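Local atomic coordinates of inorganic polyphosphate/ATP-glucomannokinase (Arthrobacter sp., PDB entry 1WOQ), a protein that phosphorylates glucose and probably mannose with inorganic polyphosphate or ATP as the phosphoryl donor, as a kinase of the ROK family. Residues A[11-19]-A[27-37]; A[55-66]-A[109-117]. One frame throughout, in Å; residues are numbered along the deposited sequence.

Contact 1: A[11-19]-A[27-37]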
# COMPACT_ATOMS: atom_id res chain seq x y z
N ASN A 11 -7.08 -7.48 -21.66
CA ASN A 11 -6.38 -6.57 -22.61
C ASN A 11 -4.91 -6.40 -22.27
O ASN A 11 -4.28 -7.29 -21.70
CB ASN A 11 -7.07 -5.20 -22.64
CG ASN A 11 -8.33 -5.20 -23.49
OD1 ASN A 11 -8.27 -5.37 -24.71
ND2 ASN A 11 -9.48 -5.01 -22.84
N ALA A 12 -4.36 -5.24 -22.63
CA ALA A 12 -2.96 -4.95 -22.38
C ALA A 12 -2.63 -4.83 -20.89
O ALA A 12 -3.30 -4.12 -20.15
CB ALA A 12 -2.56 -3.66 -23.10
N PRO A 13 -1.58 -5.53 -20.45
CA PRO A 13 -1.19 -5.47 -19.04
C PRO A 13 -0.46 -4.15 -18.77
O PRO A 13 -0.10 -3.43 -19.70
CB PRO A 13 -0.28 -6.68 -18.88
CG PRO A 13 0.40 -6.75 -20.21
CD PRO A 13 -0.74 -6.51 -21.18
N LEU A 14 -0.27 -3.84 -17.49
CA LEU A 14 0.43 -2.62 -17.11
C LEU A 14 1.42 -2.94 -16.00
O LEU A 14 1.17 -3.82 -15.17
CB LEU A 14 -0.56 -1.57 -16.60
CG LEU A 14 -1.49 -0.88 -17.61
CD1 LEU A 14 -2.47 0.01 -16.87
CD2 LEU A 14 -0.67 -0.06 -18.60
N ILE A 15 2.55 -2.24 -15.99
CA ILE A 15 3.55 -2.46 -14.96
C ILE A 15 3.18 -1.66 -13.72
O ILE A 15 2.81 -0.49 -13.80
CB ILE A 15 4.96 -2.01 -15.43
CG1 ILE A 15 5.45 -2.95 -16.54
CG2 ILE A 15 5.93 -2.01 -14.24
CD1 ILE A 15 6.75 -2.49 -17.21
N GLY A 16 3.26 -2.33 -12.57
CA GLY A 16 2.97 -1.68 -11.30
C GLY A 16 4.21 -1.82 -10.43
O GLY A 16 4.84 -2.88 -10.43
N ILE A 17 4.57 -0.77 -9.71
CA ILE A 17 5.75 -0.78 -8.85
C ILE A 17 5.35 -0.41 -7.43
O ILE A 17 4.61 0.55 -7.22
CB ILE A 17 6.80 0.25 -9.36
CG1 ILE A 17 7.18 -0.04 -10.81
CG2 ILE A 17 8.05 0.21 -8.47
CD1 ILE A 17 7.92 -1.36 -11.01
N ASP A 18 5.84 -1.16 -6.45
CA ASP A 18 5.52 -0.91 -5.05
C ASP A 18 6.80 -0.56 -4.29
O ASP A 18 7.70 -1.38 -4.15
CB ASP A 18 4.84 -2.16 -4.46
CG ASP A 18 4.27 -1.94 -3.07
OD1 ASP A 18 3.86 -0.81 -2.73
OD2 ASP A 18 4.20 -2.92 -2.30
N ILE A 19 6.87 0.68 -3.81
CA ILE A 19 8.04 1.15 -3.07
C ILE A 19 7.83 0.90 -1.58
O ILE A 19 6.97 1.52 -0.95
CB ILE A 19 8.30 2.65 -3.31
CG1 ILE A 19 8.60 2.90 -4.79
CG2 ILE A 19 9.46 3.12 -2.44
CD1 ILE A 19 8.74 4.36 -5.17
N GLY A 27 5.72 -5.78 -10.95
CA GLY A 27 5.17 -6.91 -11.67
C GLY A 27 4.36 -6.42 -12.85
O GLY A 27 3.96 -5.25 -12.89
N ILE A 28 4.15 -7.30 -13.81
CA ILE A 28 3.36 -6.98 -14.99
C ILE A 28 1.97 -7.45 -14.60
O ILE A 28 1.76 -8.63 -14.33
CB ILE A 28 3.89 -7.74 -16.23
CG1 ILE A 28 5.29 -7.22 -16.57
CG2 ILE A 28 2.95 -7.56 -17.41
CD1 ILE A 28 6.04 -8.05 -17.60
N VAL A 29 1.03 -6.51 -14.54
CA VAL A 29 -0.32 -6.82 -14.11
C VAL A 29 -1.36 -6.98 -15.20
O VAL A 29 -1.51 -6.14 -16.08
CB VAL A 29 -0.83 -5.73 -13.13
CG1 VAL A 29 -2.20 -6.10 -12.57
CG2 VAL A 29 0.18 -5.55 -11.99
N ASP A 30 -2.08 -8.10 -15.13
CA ASP A 30 -3.17 -8.41 -16.05
C ASP A 30 -4.41 -7.92 -15.30
O ASP A 30 -4.86 -8.58 -14.36
CB ASP A 30 -3.26 -9.91 -16.28
CG ASP A 30 -4.39 -10.29 -17.22
OD1 ASP A 30 -5.50 -9.74 -17.08
OD2 ASP A 30 -4.17 -11.16 -18.09
N LEU A 31 -4.94 -6.78 -15.71
CA LEU A 31 -6.10 -6.21 -15.03
C LEU A 31 -7.39 -7.02 -15.20
O LEU A 31 -8.37 -6.78 -14.50
CB LEU A 31 -6.32 -4.76 -15.48
CG LEU A 31 -5.27 -3.80 -14.91
CD1 LEU A 31 -5.52 -2.39 -15.41
CD2 LEU A 31 -5.32 -3.84 -13.39
N LYS A 32 -7.37 -7.99 -16.11
CA LYS A 32 -8.54 -8.83 -16.31
C LYS A 32 -8.67 -9.85 -15.19
O LYS A 32 -9.79 -10.21 -14.80
CB LYS A 32 -8.46 -9.53 -17.67
CG LYS A 32 -9.11 -8.75 -18.81
CD LYS A 32 -8.57 -7.33 -18.91
CE LYS A 32 -9.33 -6.53 -19.96
NZ LYS A 32 -8.84 -5.13 -20.06
N LYS A 33 -7.54 -10.33 -14.68
CA LYS A 33 -7.56 -11.32 -13.61
C LYS A 33 -7.12 -10.74 -12.27
O LYS A 33 -7.33 -11.34 -11.22
CB LYS A 33 -6.66 -12.51 -13.95
CG LYS A 33 -7.03 -13.26 -15.22
CD LYS A 33 -6.62 -12.50 -16.47
CE LYS A 33 -6.85 -13.32 -17.72
NZ LYS A 33 -6.38 -12.61 -18.94
N GLY A 34 -6.49 -9.56 -12.30
CA GLY A 34 -6.02 -8.96 -11.07
C GLY A 34 -4.81 -9.68 -10.53
O GLY A 34 -4.55 -9.70 -9.33
N LYS A 35 -4.05 -10.30 -11.44
CA LYS A 35 -2.85 -11.03 -11.06
C LYS A 35 -1.68 -10.63 -11.94
O LYS A 35 -1.84 -9.96 -12.95
CB LYS A 35 -3.09 -12.54 -11.17
CG LYS A 35 -4.09 -13.08 -10.17
CD LYS A 35 -4.13 -14.60 -10.19
CE LYS A 35 -5.11 -15.14 -9.16
NZ LYS A 35 -6.50 -14.65 -9.42
N LEU A 36 -0.48 -11.06 -11.54
CA LEU A 36 0.73 -10.75 -12.29
C LEU A 36 1.03 -11.78 -13.36
O LEU A 36 0.73 -12.97 -13.20
CB LEU A 36 1.93 -10.68 -11.34
CG LEU A 36 2.18 -9.41 -10.53
CD1 LEU A 36 0.94 -9.02 -9.75
CD2 LEU A 36 3.36 -9.65 -9.60
N LEU A 37 1.62 -11.32 -14.45
CA LEU A 37 2.03 -12.20 -15.53
C LEU A 37 3.49 -12.48 -15.22
O LEU A 37 4.31 -11.56 -15.18
CB LEU A 37 1.91 -11.50 -16.89
CG LEU A 37 0.49 -11.10 -17.29
CD1 LEU A 37 0.52 -10.51 -18.69
CD2 LEU A 37 -0.43 -12.32 -17.24
O HOH W 1 -4.68 -5.78 -18.31
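L14 and V29 form a hydrogen-bonded antiparallel pair, L14 N giving to V29 O and V29 N to L14 O at 2.8 Å. Two residues on, past the non-hydrogen-bonded pair I15/I28, G16 and G27 exchange a second pair of bonds. Neither glycine has a side chain, and at G27 that matters: a beta carbon would run into L36 CD2.

P13, which has no N-H to give, comes just before the L14/V29 pair. Its CB lies 3.1 Å from V29 O and 3.7 Å from I28 CG2; CG, one atom further, remains 3.9 Å from that same methyl and also meets L37 CD1, whose side chain crosses the ring at about a right angle. I28 CG2 lies opposite the backbone N, while CG1, beside that N (chi1 -66°), touches I15 CG1.

Beyond the strands, a water bridges A12 O and L31 N. D30, short and acidic, holds the turn from strand 23-30 into 35-44: OD1 accepts from K32 N, an Asx turn, and from K33 N, extending it to an Asx motif, while OD2 takes the ammonium of K33. G34, with positive phi, and K35 face D30 as a G1 bulge. Strands 14-19 and 23-30 pair as a hairpin in the sheet of the actin-like ATPase fold.

Contact 2: A[55-66]-A[109-117]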
# COMPACT_ATOMS: atom_id res chain seq x y z
N ALA A 55 14.79 6.59 -7.47
CA ALA A 55 14.50 6.69 -8.90
C ALA A 55 15.32 5.67 -9.68
O ALA A 55 14.82 5.03 -10.60
CB ALA A 55 14.80 8.10 -9.40
N GLU A 56 16.59 5.52 -9.30
CA GLU A 56 17.45 4.56 -9.97
C GLU A 56 16.96 3.13 -9.77
O GLU A 56 16.94 2.34 -10.72
CB GLU A 56 18.89 4.68 -9.46
CG GLU A 56 19.60 5.95 -9.90
CD GLU A 56 19.61 6.12 -11.41
OE1 GLU A 56 19.95 5.14 -12.11
OE2 GLU A 56 19.28 7.22 -11.90
N ALA A 57 16.54 2.81 -8.55
CA ALA A 57 16.04 1.46 -8.25
C ALA A 57 14.77 1.16 -9.03
O ALA A 57 14.59 0.05 -9.55
CB ALA A 57 15.79 1.33 -6.75
N VAL A 58 13.87 2.13 -9.10
CA VAL A 58 12.63 1.94 -9.83
C VAL A 58 12.94 1.70 -11.31
O VAL A 58 12.36 0.83 -11.94
CB VAL A 58 11.70 3.16 -9.68
CG1 VAL A 58 10.50 3.04 -10.62
CG2 VAL A 58 11.22 3.25 -8.24
N ALA A 59 13.89 2.46 -11.84
CA ALA A 59 14.28 2.31 -13.23
C ALA A 59 14.76 0.89 -13.52
O ALA A 59 14.43 0.31 -14.55
CB ALA A 59 15.38 3.30 -13.59
N LEU A 60 15.53 0.31 -12.60
CA LEU A 60 16.03 -1.04 -12.78
C LEU A 60 14.90 -2.06 -12.79
O LEU A 60 14.91 -2.99 -13.61
CB LEU A 60 17.05 -1.41 -11.69
CG LEU A 60 18.38 -0.66 -11.75
CD1 LEU A 60 19.17 -0.93 -10.49
CD2 LEU A 60 19.16 -1.10 -12.99
N VAL A 61 13.93 -1.90 -11.90
CA VAL A 61 12.81 -2.84 -11.86
C VAL A 61 12.00 -2.75 -13.15
O VAL A 61 11.66 -3.76 -13.76
CB VAL A 61 11.88 -2.58 -10.65
CG1 VAL A 61 10.69 -3.55 -10.70
CG2 VAL A 61 12.64 -2.75 -9.35
N VAL A 62 11.69 -1.52 -13.56
CA VAL A 62 10.92 -1.32 -14.79
C VAL A 62 11.68 -1.84 -16.00
O VAL A 62 11.08 -2.42 -16.91
CB VAL A 62 10.59 0.18 -14.99
CG1 VAL A 62 10.00 0.41 -16.38
CG2 VAL A 62 9.60 0.64 -13.92
N ALA A 63 12.99 -1.63 -16.03
CA ALA A 63 13.80 -2.09 -17.15
C ALA A 63 13.72 -3.61 -17.27
O ALA A 63 13.59 -4.15 -18.36
CB ALA A 63 15.25 -1.65 -16.97
N GLU A 64 13.81 -4.29 -16.13
CA GLU A 64 13.74 -5.75 -16.11
C GLU A 64 12.41 -6.26 -16.65
O GLU A 64 12.37 -7.12 -17.52
CB GLU A 64 13.95 -6.26 -14.67
CG GLU A 64 13.53 -7.71 -14.41
CD GLU A 64 14.33 -8.73 -15.20
OE1 GLU A 64 15.49 -8.46 -15.56
OE2 GLU A 64 13.79 -9.83 -15.44
N LEU A 65 11.31 -5.72 -16.12
CA LEU A 65 9.98 -6.13 -16.54
C LEU A 65 9.68 -5.79 -17.99
O LEU A 65 9.03 -6.56 -18.70
CB LEU A 65 8.92 -5.50 -15.63
CG LEU A 65 9.01 -5.89 -14.15
CD1 LEU A 65 8.00 -5.08 -13.34
CD2 LEU A 65 8.76 -7.38 -13.98
N SER A 66 10.16 -4.63 -18.44
CA SER A 66 9.92 -4.19 -19.82
C SER A 66 10.64 -5.06 -20.84
O SER A 66 10.28 -5.07 -22.02
CB SER A 66 10.36 -2.74 -19.99
OG SER A 66 9.68 -1.88 -19.09
N LEU A 109 9.66 13.30 -11.38
CA LEU A 109 10.94 12.63 -11.12
C LEU A 109 11.04 11.29 -11.82
O LEU A 109 12.02 11.01 -12.52
CB LEU A 109 11.11 12.41 -9.61
CG LEU A 109 12.33 11.59 -9.18
CD1 LEU A 109 13.57 12.47 -9.26
CD2 LEU A 109 12.14 11.07 -7.76
N LEU A 110 10.03 10.44 -11.63
CA LEU A 110 10.05 9.11 -12.23
C LEU A 110 9.77 9.10 -13.72
O LEU A 110 10.33 8.29 -14.46
CB LEU A 110 9.08 8.19 -11.48
CG LEU A 110 9.42 7.98 -9.99
CD1 LEU A 110 8.41 7.04 -9.35
CD2 LEU A 110 10.83 7.40 -9.86
N THR A 111 8.90 10.00 -14.19
CA THR A 111 8.60 10.04 -15.62
C THR A 111 9.87 10.41 -16.38
O THR A 111 10.17 9.84 -17.43
CB THR A 111 7.49 11.08 -15.93
OG1 THR A 111 6.27 10.67 -15.29
CG2 THR A 111 7.26 11.18 -17.44
N ALA A 112 10.63 11.36 -15.84
CA ALA A 112 11.87 11.81 -16.46
C ALA A 112 12.92 10.71 -16.48
O ALA A 112 13.63 10.53 -17.47
CB ALA A 112 12.41 13.03 -15.72
N ARG A 113 13.02 9.97 -15.38
CA ARG A 113 14.00 8.89 -15.29
C ARG A 113 13.65 7.67 -16.13
O ARG A 113 14.53 7.06 -16.75
CB ARG A 113 14.20 8.47 -13.83
CG ARG A 113 15.25 7.36 -13.66
CD ARG A 113 16.63 7.83 -14.12
NE ARG A 113 17.63 6.77 -14.08
CZ ARG A 113 17.74 5.79 -14.98
NH1 ARG A 113 16.90 5.72 -16.00
NH2 ARG A 113 18.69 4.87 -14.85
N LEU A 114 12.37 7.30 -16.15
CA LEU A 114 11.94 6.13 -16.91
C LEU A 114 11.69 6.36 -18.39
O LEU A 114 11.66 5.40 -19.18
CB LEU A 114 10.67 5.54 -16.28
CG LEU A 114 10.79 4.90 -14.90
CD1 LEU A 114 9.43 4.41 -14.43
CD2 LEU A 114 11.76 3.75 -14.95
N GLY A 115 11.49 7.61 -18.79
CA GLY A 115 11.24 7.89 -20.19
C GLY A 115 9.85 7.47 -20.64
O GLY A 115 9.63 7.18 -21.81
N ARG A 116 8.92 7.43 -19.70
CA ARG A 116 7.53 7.07 -19.99
C ARG A 116 6.69 7.64 -18.85
O ARG A 116 7.21 7.90 -17.77
CB ARG A 116 7.39 5.54 -20.05
CG ARG A 116 7.70 4.84 -18.73
CD ARG A 116 8.15 3.40 -18.95
NE ARG A 116 7.10 2.52 -19.45
CZ ARG A 116 7.30 1.24 -19.74
NH1 ARG A 116 8.50 0.70 -19.57
NH2 ARG A 116 6.30 0.48 -20.16
N PRO A 117 5.39 7.84 -19.08
CA PRO A 117 4.55 8.38 -18.00
C PRO A 117 4.50 7.51 -16.75
O PRO A 117 4.36 6.29 -16.83
CB PRO A 117 3.19 8.55 -18.67
CG PRO A 117 3.21 7.52 -19.76
CD PRO A 117 4.60 7.63 -20.31
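The R113 guanidinium has the methyl of A59 over one face, 3.6 Å above its centre, and the carboxylate of E56 at its edge. NE and NH2 grip E56 side-on, NE reaching OE2 at 2.8 Å and NH2 reaching OE1 at 3.0 Å. Both oxygens lie near the guanidinium plane, yet the two flat groups are turned 42° apart. R113 has CG opposite the backbone N (chi1 -179°) and bends at chi2, which lays its aliphatic part over A55 and A59.

The second guanidinium, of R116, has S66 OG near its plane at the edge, 2.9 Å from NH1, while V62 CG1 approaches obliquely; its NE bonds to S76 O. S66 OG in turn donates to V62 O at 2.6 Å, a serine's usual bond back into its own helix, which fixes the hydroxyl for the arginine. An alanine at S66 would remove that hydroxyl and would probably leave R116 NH1 without this acceptor.

Between the arginines the contact is apolar. L114 CD2 presses on A59 CA at 3.4 Å, a tight fit that the small alanine permits, and L114 meets V62 tip to tip. L110 CD2 covers A55.

The helix segments cross at -52°, axes 9.6 Å apart. Helix 106-114 lies beside helix 51-66 on the same face of the sheet; V61 and L65 of the latter pack on strands 14-19, 23-30 and 35-44.

In the fold
Contacts 1 and 2 are successive layers of one domain, their centres 16 Å apart. The hairpin of contact 1 supplies sheet strands, and helix 51-66 of contact 2 covers them: I17 CD1 meets V61 CG1 at 3.5 Å, and I15 CD1 comes equally near S66 OG. Strand 35-44 leads in the chain to that helix. Strand 118-122, which follows the 109-117 segment, joins the same sheet, so the segments of both contacts are tied to one sheet. The glucose pocket includes N122 and D123, where that strand gives way to helix 123-134; none of the residues lining it belongs to either contact, so both are structural packing away from the sugar.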